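Local atomic coordinates of CRISPR-associated endonuclease C2c1 (PDB entry 5U31), a protein that uses a guide RNA to recognise PAM-flanked target DNA and cuts it with a RuvC nuclease domain, as part of a bacterial adaptive immune system. Residues F1031-E1041 and N1087-E1096. The protein carries 3 engineered substitutions. Sequence-based numbering, arbitrary orientation.
Sequences FYTNTGVTYYE and NRGNWTRQKE. With nucleotides of chain E.
Phe1031 drives the edge of its ring at the face of Trp1091 in a T-shaped pair: CE1 of Phe1031 stops 3.7 Å from CD1 of Trp1091, the planes are 63° apart, and the contact falls on the five-membered ring. CB of Tyr1039 packs 4.1 Å from CB of Trp1091. These two residues share one face of the sheet, and the pairing of Tyr1032 with Tyr1040 puts Phe1031 there too. The face carrying Thr1038 and Thr1092 holds a polar cluster. Asn1087, its CG anti to the backbone N (chi1 -154°), reaches back with its amide, and ND2 donates nearly straight to both hydroxyls, 2.8 Å to OG1 of Thr1038 and 2.6 Å to OG1 of Thr1092. Both acceptors lie close to the amide plane, and the two bonds fix its rotation. The Thr1092 hydroxyl in turn bonds to the carbonyl of Asn1090.

Backbone bonds join the segments: Arg1093 N gives to Val1037 O at 3.0 Å, and Tyr1039 N to Trp1091 O. Farther along, the bent Arg1093 chain brings NE and NH1 side-on to the Glu1096 carboxylate, with NH1 2.7 Å from OE2 of Glu1096, a salt bridge across the first turn of helix 1094-1113. Val1037 CG2 packs on Glu1096 CB.

Strand 1091-1093 sits between 1038-1041 and 1076-1079 in the antiparallel sheet of the Nuc-II domain; Trp1091 and Phe1031 rest on Leu1000, Tyr1039 on Trp1004, and Phe1031 and Tyr1039 on Leu1013.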
ATOM      1  N   PHE A1031       2.670  20.554 -35.812  1.00 52.79           N
ATOM      2  CA  PHE A1031       1.601  19.799 -36.464  1.00 52.91           C
ATOM      3  C   PHE A1031       0.537  20.729 -37.034  1.00 54.05           C
ATOM      4  O   PHE A1031       0.043  21.614 -36.329  1.00 63.23           O
ATOM      5  CB  PHE A1031       0.942  18.823 -35.487  1.00 51.58           C
ATOM      6  CG  PHE A1031       1.896  17.878 -34.833  1.00 50.45           C
ATOM      7  CD1 PHE A1031       2.243  16.691 -35.446  1.00 50.26           C
ATOM      8  CD2 PHE A1031       2.435  18.169 -33.593  1.00 49.62           C
ATOM      9  CE1 PHE A1031       3.116  15.818 -34.841  1.00 49.30           C
ATOM     10  CE2 PHE A1031       3.311  17.298 -32.985  1.00 51.70           C
ATOM     11  CZ  PHE A1031       3.652  16.121 -33.612  1.00 50.69           C
ATOM     12  N   TYR A1032       0.154  20.497 -38.289  1.00 54.97           N
ATOM     13  CA  TYR A1032      -0.851  21.301 -38.971  1.00 56.18           C
ATOM     14  C   TYR A1032      -2.036  20.433 -39.386  1.00 66.80           C
ATOM     15  O   TYR A1032      -1.982  19.201 -39.352  1.00 55.28           O
ATOM     16  CB  TYR A1032      -0.259  22.010 -40.197  1.00 57.65           C
ATOM     17  CG  TYR A1032       0.073  21.092 -41.354  1.00 58.01           C
ATOM     18  CD1 TYR A1032       1.323  20.500 -41.457  1.00 60.34           C
ATOM     19  CD2 TYR A1032      -0.860  20.826 -42.350  1.00 58.80           C
ATOM     20  CE1 TYR A1032       1.635  19.663 -42.516  1.00 58.03           C
ATOM     21  CE2 TYR A1032      -0.559  19.988 -43.407  1.00 59.17           C
ATOM     22  CZ  TYR A1032       0.691  19.411 -43.486  1.00 58.79           C
ATOM     23  OH  TYR A1032       0.999  18.574 -44.535  1.00 59.23           O
ATOM     24  N   THR A1033      -3.114  21.101 -39.799  1.00 57.07           N
ATOM     25  CA  THR A1033      -4.362  20.428 -40.131  1.00 57.12           C
ATOM     26  C   THR A1033      -5.056  21.143 -41.276  1.00 65.31           C
ATOM     27  O   THR A1033      -4.795  22.314 -41.564  1.00 76.55           O
ATOM     28  CB  THR A1033      -5.331  20.378 -38.946  1.00 56.30           C
ATOM     29  OG1 THR A1033      -4.662  20.807 -37.758  1.00 85.38           O
ATOM     30  CG2 THR A1033      -5.852  18.979 -38.744  1.00 55.35           C
ATOM     31  N   ASN A1034      -5.959  20.409 -41.923  1.00 64.67           N
ATOM     32  CA  ASN A1034      -6.939  20.976 -42.833  1.00 62.98           C
ATOM     33  C   ASN A1034      -8.368  20.773 -42.361  1.00 81.82           C
ATOM     34  O   ASN A1034      -9.269  21.456 -42.860  1.00 92.67           O
ATOM     35  CB  ASN A1034      -6.794  20.361 -44.236  1.00 65.41           C
ATOM     36  CG  ASN A1034      -5.379  20.437 -44.766  1.00 64.97           C
ATOM     37  OD1 ASN A1034      -4.728  21.478 -44.689  1.00 70.35           O
ATOM     38  ND2 ASN A1034      -4.892  19.327 -45.311  1.00 63.09           N
ATOM     39  N   THR A1035      -8.596  19.860 -41.414  1.00 76.06           N
ATOM     40  CA  THR A1035      -9.934  19.490 -40.971  1.00 75.38           C
ATOM     41  C   THR A1035     -10.125  19.532 -39.465  1.00 66.75           C
ATOM     42  O   THR A1035     -11.276  19.554 -39.013  1.00 69.79           O
ATOM     43  CB  THR A1035     -10.289  18.076 -41.462  1.00 77.82           C
ATOM     44  OG1 THR A1035      -9.254  17.161 -41.076  1.00 86.01           O
ATOM     45  CG2 THR A1035     -10.447  18.052 -42.978  1.00 67.32           C
ATOM     46  N   GLY A1036      -9.057  19.535 -38.673  1.00 56.52           N
ATOM     47  CA  GLY A1036      -9.176  19.555 -37.232  1.00 61.32           C
ATOM     48  C   GLY A1036      -9.115  18.199 -36.565  1.00 64.70           C
ATOM     49  O   GLY A1036      -9.139  18.136 -35.330  1.00 61.44           O
ATOM     50  N   VAL A1037      -9.028  17.115 -37.339  1.00 65.40           N
ATOM     51  CA  VAL A1037      -9.017  15.763 -36.804  1.00 58.10           C
ATOM     52  C   VAL A1037      -7.692  15.057 -37.064  1.00 52.24           C
ATOM     53  O   VAL A1037      -7.161  14.384 -36.175  1.00 51.08           O
ATOM     54  CB  VAL A1037     -10.200  14.936 -37.362  1.00 53.15           C
ATOM     55  CG1 VAL A1037     -10.207  14.956 -38.880  1.00 65.90           C
ATOM     56  CG2 VAL A1037     -10.144  13.510 -36.869  1.00 58.06           C
ATOM     57  N   THR A1038      -7.121  15.218 -38.258  1.00 53.09           N
ATOM     58  CA  THR A1038      -5.933  14.482 -38.672  1.00 52.76           C
ATOM     59  C   THR A1038      -4.775  15.445 -38.882  1.00 53.19           C
ATOM     60  O   THR A1038      -4.811  16.276 -39.795  1.00 67.41           O
ATOM     61  CB  THR A1038      -6.204  13.692 -39.949  1.00 53.45           C
ATOM     62  OG1 THR A1038      -7.248  12.742 -39.702  1.00 53.03           O
ATOM     63  CG2 THR A1038      -4.949  12.970 -40.399  1.00 53.22           C
ATOM     64  N   TYR A1039      -3.732  15.301 -38.069  1.00 52.27           N
ATOM     65  CA  TYR A1039      -2.615  16.230 -38.035  1.00 52.56           C
ATOM     66  C   TYR A1039      -1.387  15.633 -38.718  1.00 57.65           C
ATOM     67  O   TYR A1039      -1.207  14.411 -38.763  1.00 52.04           O
ATOM     68  CB  TYR A1039      -2.297  16.622 -36.585  1.00 51.58           C
ATOM     69  CG  TYR A1039      -3.400  17.452 -35.954  1.00 55.03           C
ATOM     70  CD1 TYR A1039      -3.246  18.817 -35.752  1.00 65.20           C
ATOM     71  CD2 TYR A1039      -4.614  16.875 -35.597  1.00 60.72           C
ATOM     72  CE1 TYR A1039      -4.258  19.578 -35.188  1.00 63.21           C
ATOM     73  CE2 TYR A1039      -5.633  17.629 -35.041  1.00 55.78           C
ATOM     74  CZ  TYR A1039      -5.450  18.980 -34.840  1.00 64.45           C
ATOM     75  OH  TYR A1039      -6.457  19.738 -34.287  1.00 62.57           O
ATOM     76  N   TYR A1040      -0.550  16.520 -39.268  1.00 57.15           N
ATOM     77  CA  TYR A1040       0.666  16.157 -39.985  1.00 53.80           C
ATOM     78  C   TYR A1040       1.820  17.035 -39.512  1.00 53.81           C
ATOM     79  O   TYR A1040       1.620  18.190 -39.131  1.00 59.47           O
ATOM     80  CB  TYR A1040       0.490  16.309 -41.502  1.00 55.20           C
ATOM     81  CG  TYR A1040      -0.781  15.695 -42.034  1.00 55.43           C
ATOM     82  CD1 TYR A1040      -0.821  14.364 -42.412  1.00 55.08           C
ATOM     83  CD2 TYR A1040      -1.940  16.446 -42.155  1.00 56.05           C
ATOM     84  CE1 TYR A1040      -1.980  13.796 -42.895  1.00 55.32           C
ATOM     85  CE2 TYR A1040      -3.104  15.887 -42.638  1.00 56.31           C
ATOM     86  CZ  TYR A1040      -3.118  14.560 -43.007  1.00 55.93           C
ATOM     87  OH  TYR A1040      -4.274  13.989 -43.494  1.00 56.23           O
ATOM     88  N   GLU A1041       3.033  16.486 -39.564  1.00 53.53           N
ATOM     89  CA  GLU A1041       4.197  17.160 -39.001  1.00 58.01           C
ATOM     90  C   GLU A1041       4.800  18.158 -39.984  1.00 59.95           C
ATOM     91  O   GLU A1041       4.795  17.950 -41.199  1.00 67.38           O
ATOM     92  CB  GLU A1041       5.271  16.145 -38.602  1.00 63.91           C
ATOM     93  CG  GLU A1041       4.795  15.034 -37.682  1.00 77.67           C
ATOM     94  CD  GLU A1041       5.835  13.940 -37.504  1.00 88.10           C
ATOM     95  OE1 GLU A1041       6.631  13.722 -38.444  1.00 91.75           O
ATOM     96  OE2 GLU A1041       5.865  13.306 -36.425  1.00 85.53           O
ATOM     97  N   ASN A1087      -6.812   5.340 -39.299  1.00 49.89           N
ATOM     98  CA  ASN A1087      -6.442   6.624 -39.888  1.00 50.64           C
ATOM     99  C   ASN A1087      -5.033   6.586 -40.473  1.00 50.84           C
ATOM    100  O   ASN A1087      -4.285   7.563 -40.402  1.00 50.97           O
ATOM    101  CB  ASN A1087      -6.580   7.760 -38.878  1.00 50.24           C
ATOM    102  CG  ASN A1087      -6.820   9.087 -39.546  1.00 51.27           C
ATOM    103  OD1 ASN A1087      -7.211   9.138 -40.709  1.00 52.30           O
ATOM    104  ND2 ASN A1087      -6.586  10.170 -38.820  1.00 51.07           N
ATOM    105  N   ARG A1088      -4.678   5.443 -41.069  1.00 50.95           N
ATOM    106  CA  ARG A1088      -3.362   5.224 -41.684  1.00 51.23           C
ATOM    107  C   ARG A1088      -2.221   5.603 -40.748  1.00 50.44           C
ATOM    108  O   ARG A1088      -1.141   5.996 -41.194  1.00 50.83           O
ATOM    109  CB  ARG A1088      -3.234   5.972 -43.010  1.00 52.53           C
ATOM    110  CG  ARG A1088      -3.688   5.164 -44.208  1.00 53.39           C
ATOM    111  CD  ARG A1088      -3.201   5.797 -45.498  1.00 54.65           C
ATOM    112  NE  ARG A1088      -1.747   5.917 -45.519  1.00 54.60           N
ATOM    113  CZ  ARG A1088      -0.942   5.155 -46.252  1.00 57.20           C
ATOM    114  NH1 ARG A1088       0.371   5.336 -46.208  1.00 62.89           N
ATOM    115  NH2 ARG A1088      -1.450   4.219 -47.040  1.00 55.54           N
ATOM    116  N   GLY A1089      -2.451   5.485 -39.443  1.00 49.37           N
ATOM    117  CA  GLY A1089      -1.433   5.825 -38.475  1.00 48.59           C
ATOM    118  C   GLY A1089      -1.055   7.285 -38.429  1.00 48.94           C
ATOM    119  O   GLY A1089       0.007   7.614 -37.903  1.00 48.54           O
ATOM    120  N   ASN A1090      -1.883   8.170 -38.979  1.00 49.73           N
ATOM    121  CA  ASN A1090      -1.644   9.599 -38.863  1.00 50.10           C
ATOM    122  C   ASN A1090      -2.014  10.086 -37.464  1.00 49.21           C
ATOM    123  O   ASN A1090      -2.805   9.463 -36.751  1.00 56.91           O
ATOM    124  CB  ASN A1090      -2.445  10.376 -39.909  1.00 51.33           C
ATOM    125  CG  ASN A1090      -1.891  10.223 -41.312  1.00 52.38           C
ATOM    126  OD1 ASN A1090      -0.780  10.666 -41.604  1.00 52.72           O
ATOM    127  ND2 ASN A1090      -2.676   9.614 -42.197  1.00 55.76           N
ATOM    128  N   TRP A1091      -1.428  11.217 -37.076  1.00 49.28           N
ATOM    129  CA  TRP A1091      -1.756  11.832 -35.795  1.00 48.58           C
ATOM    130  C   TRP A1091      -3.205  12.299 -35.805  1.00 49.00           C
ATOM    131  O   TRP A1091      -3.602  13.093 -36.664  1.00 50.07           O
ATOM    132  CB  TRP A1091      -0.822  13.001 -35.505  1.00 48.75           C
ATOM    133  CG  TRP A1091       0.543  12.577 -35.126  1.00 48.15           C
ATOM    134  CD1 TRP A1091       1.648  12.570 -35.919  1.00 48.69           C
ATOM    135  CD2 TRP A1091       0.958  12.081 -33.851  1.00 46.95           C
ATOM    136  NE1 TRP A1091       2.731  12.106 -35.215  1.00 47.91           N
ATOM    137  CE2 TRP A1091       2.332  11.799 -33.941  1.00 46.83           C
ATOM    138  CE3 TRP A1091       0.300  11.849 -32.639  1.00 46.02           C
ATOM    139  CZ2 TRP A1091       3.060  11.299 -32.867  1.00 45.81           C
ATOM    140  CZ3 TRP A1091       1.021  11.354 -31.576  1.00 45.00           C
ATOM    141  CH2 TRP A1091       2.387  11.082 -31.696  1.00 44.90           C
ATOM    142  N   THR A1092      -3.990  11.809 -34.852  1.00 48.21           N
ATOM    143  CA  THR A1092      -5.415  12.081 -34.789  1.00 48.57           C
ATOM    144  C   THR A1092      -5.753  12.625 -33.410  1.00 47.90           C
ATOM    145  O   THR A1092      -5.130  12.253 -32.412  1.00 66.28           O
ATOM    146  CB  THR A1092      -6.242  10.806 -35.083  1.00 48.44           C
ATOM    147  OG1 THR A1092      -5.805  10.222 -36.316  1.00 49.01           O
ATOM    148  CG2 THR A1092      -7.723  11.124 -35.192  1.00 49.02           C
ATOM    149  N   ARG A1093      -6.727  13.530 -33.364  1.00 48.52           N
ATOM    150  CA  ARG A1093      -7.220  14.019 -32.086  1.00 48.01           C
ATOM    151  C   ARG A1093      -7.760  12.860 -31.264  1.00 47.07           C
ATOM    152  O   ARG A1093      -8.377  11.938 -31.799  1.00 47.20           O
ATOM    153  CB  ARG A1093      -8.311  15.062 -32.296  1.00 49.00           C
ATOM    154  CG  ARG A1093      -8.046  16.384 -31.606  1.00 49.15           C
ATOM    155  CD  ARG A1093      -9.281  16.876 -30.880  1.00 49.35           C
ATOM    156  NE  ARG A1093     -10.485  16.738 -31.692  1.00 61.51           N
ATOM    157  CZ  ARG A1093     -10.901  17.644 -32.571  1.00 53.36           C
ATOM    158  NH1 ARG A1093     -12.011  17.436 -33.268  1.00 52.29           N
ATOM    159  NH2 ARG A1093     -10.201  18.756 -32.756  1.00 52.05           N
ATOM    160  N   GLN A1094      -7.527  12.918 -29.951  1.00 46.35           N
ATOM    161  CA  GLN A1094      -7.822  11.777 -29.090  1.00 47.16           C
ATOM    162  C   GLN A1094      -9.283  11.359 -29.184  1.00 45.58           C
ATOM    163  O   GLN A1094      -9.590  10.162 -29.238  1.00 45.25           O
ATOM    164  CB  GLN A1094      -7.456  12.111 -27.648  1.00 44.37           C
ATOM    165  CG  GLN A1094      -7.883  11.077 -26.635  1.00 57.27           C
ATOM    166  CD  GLN A1094      -7.429  11.435 -25.241  1.00 71.49           C
ATOM    167  OE1 GLN A1094      -6.978  12.554 -24.996  1.00 52.36           O
ATOM    168  NE2 GLN A1094      -7.536  10.484 -24.316  1.00 77.11           N
ATOM    169  N   LYS A1095     -10.198  12.330 -29.213  1.00 46.34           N
ATOM    170  CA  LYS A1095     -11.623  12.014 -29.224  1.00 53.55           C
ATOM    171  C   LYS A1095     -11.993  11.189 -30.450  1.00 58.56           C
ATOM    172  O   LYS A1095     -12.515  10.073 -30.333  1.00 53.90           O
ATOM    173  CB  LYS A1095     -12.442  13.306 -29.171  1.00 54.00           C
ATOM    174  CG  LYS A1095     -13.950  13.095 -29.192  1.00 61.07           C
ATOM    175  CD  LYS A1095     -14.691  14.420 -29.338  1.00 73.81           C
ATOM    176  CE  LYS A1095     -16.196  14.228 -29.279  1.00 76.49           C
ATOM    177  NZ  LYS A1095     -16.617  13.571 -28.008  1.00 75.01           N
ATOM    178  N   GLU A1096     -11.711  11.720 -31.643  1.00 60.38           N
ATOM    179  CA  GLU A1096     -12.053  11.011 -32.871  1.00 48.78           C
ATOM    180  C   GLU A1096     -11.228   9.743 -33.045  1.00 48.08           C
ATOM    181  O   GLU A1096     -11.711   8.773 -33.635  1.00 48.28           O
ATOM    182  CB  GLU A1096     -11.872  11.929 -34.082  1.00 49.92           C
ATOM    183  CG  GLU A1096     -12.884  13.061 -34.176  1.00 50.90           C
ATOM    184  CD  GLU A1096     -12.551  14.226 -33.265  1.00 63.32           C
ATOM    185  OE1 GLU A1096     -11.458  14.213 -32.665  1.00 69.46           O
ATOM    186  OE2 GLU A1096     -13.380  15.155 -33.150  1.00 72.62           O
TER
ATOM    187  P    DG E   2     -12.579   8.037 -20.260  1.00117.44           P
ATOM    188  OP1  DG E   2     -12.973   8.737 -19.017  1.00112.92           O
ATOM    189  OP2  DG E   2     -12.154   8.834 -21.431  1.00105.05           O
ATOM    190  O5'  DG E   2     -11.414   6.993 -19.875  1.00109.17           O
ATOM    191  C5'  DG E   2     -11.027   5.953 -20.791  1.00103.15           C
ATOM    192  C4'  DG E   2      -9.524   5.928 -21.007  1.00 84.42           C
ATOM    193  O4'  DG E   2      -9.242   5.505 -22.356  1.00 71.40           O
ATOM    194  C3'  DG E   2      -8.850   7.273 -20.912  1.00 80.46           C
ATOM    195  O3'  DG E   2      -7.471   7.096 -20.709  1.00 71.43           O
ATOM    196  C2'  DG E   2      -9.135   7.877 -22.286  1.00 78.90           C
ATOM    197  C1'  DG E   2      -9.214   6.643 -23.201  1.00 69.39           C
ATOM    198  N9   DG E   2     -10.407   6.597 -24.056  1.00 65.72           N
ATOM    199  C8   DG E   2     -11.102   5.466 -24.417  1.00 66.46           C
ATOM    200  N7   DG E   2     -12.127   5.703 -25.185  1.00 69.49           N
ATOM    201  C5   DG E   2     -12.122   7.084 -25.352  1.00 77.81           C
ATOM    202  C6   DG E   2     -13.004   7.916 -26.090  1.00 93.92           C
ATOM    203  O6   DG E   2     -13.995   7.584 -26.763  1.00109.46           O
ATOM    204  N1   DG E   2     -12.643   9.259 -26.000  1.00 75.93           N
ATOM    205  C2   DG E   2     -11.570   9.737 -25.289  1.00 74.58           C
ATOM    206  N2   DG E   2     -11.381  11.065 -25.320  1.00 83.23           N
ATOM    207  N3   DG E   2     -10.734   8.971 -24.596  1.00 61.75           N
ATOM    208  C4   DG E   2     -11.069   7.656 -24.668  1.00 67.62           C
TER